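Local coordinates for protein UDP-N-Acetylenolpyruvylglucosamine Reductase (Thermus caldophilus, PDB 2GQT) that reduces UDP-N-acetylenolpyruvylglucosamine to UDP-N-acetylmuramate with NADPH, probably through its bound FAD, for bacterial cell wall formation, at residues K174-I177 / L178-A182. Numbering follows the deposited sequence.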
loop_
_atom_site.group_PDB
_atom_site.type_symbol
_atom_site.label_atom_id
_atom_site.label_comp_id
_atom_site.label_asym_id
_atom_site.label_seq_id
_atom_site.Cartn_x
_atom_site.Cartn_y
_atom_site.Cartn_z
ATOM N N LYS A 174 -25.707 -6.860 6.986
ATOM C CA LYS A 174 -24.579 -7.563 6.382
ATOM C C LYS A 174 -24.792 -7.777 4.884
ATOM O O LYS A 174 -23.877 -7.560 4.089
ATOM C CB LYS A 174 -24.299 -8.892 7.106
ATOM C CG LYS A 174 -23.153 -9.705 6.515
ATOM C CD LYS A 174 -22.788 -10.924 7.361
ATOM C CE LYS A 174 -21.785 -11.828 6.642
ATOM N NZ LYS A 174 -20.490 -11.152 6.376
ATOM N N GLU A 175 -25.998 -8.180 4.495
ATOM C CA GLU A 175 -26.283 -8.443 3.085
ATOM C C GLU A 175 -26.109 -7.189 2.214
ATOM O O GLU A 175 -25.671 -7.289 1.065
ATOM C CB GLU A 175 -27.672 -9.070 2.905
ATOM C CG GLU A 175 -28.841 -8.163 3.290
ATOM C CD GLU A 175 -29.264 -7.227 2.166
ATOM O OE1 GLU A 175 -29.267 -7.664 0.996
ATOM O OE2 GLU A 175 -29.593 -6.055 2.454
ATOM N N GLU A 176 -26.442 -6.019 2.764
ATOM C CA GLU A 176 -26.285 -4.747 2.052
ATOM C C GLU A 176 -24.801 -4.419 1.868
ATOM O O GLU A 176 -24.380 -4.017 0.783
ATOM C CB GLU A 176 -26.976 -3.593 2.786
ATOM C CG GLU A 176 -26.893 -2.259 2.017
ATOM C CD GLU A 176 -27.573 -1.083 2.712
ATOM O OE1 GLU A 176 -28.119 -1.251 3.816
ATOM O OE2 GLU A 176 -27.558 0.027 2.135
ATOM N N ILE A 177 -24.024 -4.573 2.936
ATOM C CA ILE A 177 -22.581 -4.362 2.887
ATOM C C ILE A 177 -21.968 -5.250 1.802
ATOM O O ILE A 177 -21.159 -4.791 0.981
ATOM C CB ILE A 177 -21.946 -4.622 4.262
ATOM C CG1 ILE A 177 -22.478 -3.609 5.279
ATOM C CG2 ILE A 177 -20.430 -4.531 4.174
ATOM C CD1 ILE A 177 -22.143 -3.929 6.713
ATOM N N LEU A 178 -22.389 -6.514 1.770
ATOM C CA LEU A 178 -21.877 -7.466 0.786
ATOM C C LEU A 178 -22.290 -7.123 -0.644
ATOM O O LEU A 178 -21.513 -7.328 -1.584
ATOM C CB LEU A 178 -22.260 -8.904 1.166
ATOM C CG LEU A 178 -21.413 -9.606 2.245
ATOM C CD1 LEU A 178 -19.945 -9.751 1.849
ATOM C CD2 LEU A 178 -21.494 -8.966 3.604
ATOM N N ARG A 179 -23.489 -6.566 -0.814
ATOM C CA ARG A 179 -23.911 -6.082 -2.123
ATOM C C ARG A 179 -23.039 -4.913 -2.607
ATOM O O ARG A 179 -22.670 -4.850 -3.785
ATOM C CB ARG A 179 -25.406 -5.726 -2.122
ATOM C CG ARG A 179 -26.314 -6.954 -2.188
ATOM C CD ARG A 179 -27.803 -6.622 -2.315
ATOM N NE ARG A 179 -28.357 -6.033 -1.093
ATOM C CZ ARG A 179 -28.795 -4.781 -0.981
ATOM N NH1 ARG A 179 -28.754 -3.947 -2.015
ATOM N NH2 ARG A 179 -29.279 -4.358 0.175
ATOM N N ARG A 180 -22.701 -4.000 -1.697
ATOM C CA ARG A 180 -21.816 -2.871 -2.033
ATOM C C ARG A 180 -20.424 -3.362 -2.437
ATOM O O ARG A 180 -19.840 -2.891 -3.424
ATOM C CB ARG A 180 -21.723 -1.878 -0.869
ATOM C CG ARG A 180 -22.995 -1.064 -0.714
ATOM C CD ARG A 180 -23.333 -0.772 0.738
ATOM N NE ARG A 180 -22.600 0.366 1.282
ATOM C CZ ARG A 180 -23.020 1.632 1.241
ATOM N NH1 ARG A 180 -24.170 1.945 0.660
ATOM N NH2 ARG A 180 -22.280 2.592 1.778
ATOM N N MET A 181 -19.925 -4.336 -1.688
ATOM C CA MET A 181 -18.638 -4.958 -1.969
ATOM C C MET A 181 -18.652 -5.676 -3.320
ATOM O O MET A 181 -17.668 -5.638 -4.055
ATOM C CB MET A 181 -18.287 -5.923 -0.843
ATOM C CG MET A 181 -17.900 -5.219 0.435
ATOM S SD MET A 181 -17.934 -6.279 1.884
ATOM C CE MET A 181 -16.647 -7.470 1.502
ATOM N N ALA A 182 -19.778 -6.299 -3.663
ATOM C CA ALA A 182 -19.915 -6.984 -4.944
ATOM C C ALA A 182 -19.766 -6.014 -6.111
ATOM O O ALA A 182 -19.197 -6.366 -7.143
ATOM C CB ALA A 182 -21.245 -7.717 -5.026
#
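Glu-175 sets its CG between the backbone N and the carbonyl carbon (chi1 65°) and bends again at chi2, while Arg-179 bends at chi3. These turns lay the two side chains alongside each other, pointing the same way. The result is an i to i+4 salt bridge on the first turns of helix 174-187. Arg-179 grips the carboxylate side-on with two nitrogens, one for each oxygen. Arg-179 NE reaches Glu-175 OE1 at 2.8 Å. Arg-179 NH2 gives the straighter bond, 2.9 Å to Glu-175 OE2 with an N-H...O angle of 173°. Both oxygens are met on their syn sides, with the donors tilted out of the carboxylate plane. The two bonds together limit rotation of the carboxylate and guanidinium, whose planes differ by 22°. Arg-179 N also donates to Glu-175 O at 3.0 Å, the regular helical bond between the same residues.

Glu-176 also borders this guanidinium, through its CB and CG near Arg-179 NH2. The Glu-176 side chain runs alongside that of Arg-180, but carboxylate and guanidinium are almost perpendicular. Glu-176 OE2 stays 4.2 Å from Arg-180 NH1, well out of the guanidinium plane, so any attraction is of charge alone. Arg-180 NE instead makes a salt bridge to Glu-100.

Ile-177 and Met-181 are buried. One turn apart, they lie side by side and pack on Ala-92 of helix 84-93. Leu-178 touches Ala-92 as well. These side chains pack helix 174-187 against helix 84-93, away from the active site, while the Glu-175 and Arg-179 pair lies on the exposed surface. Ile-177 O accepts the backbone bond from Met-181 N at 3.0 Å, and Met-181 SD rests against the Ile-177 CG2 methyl at 3.8 Å.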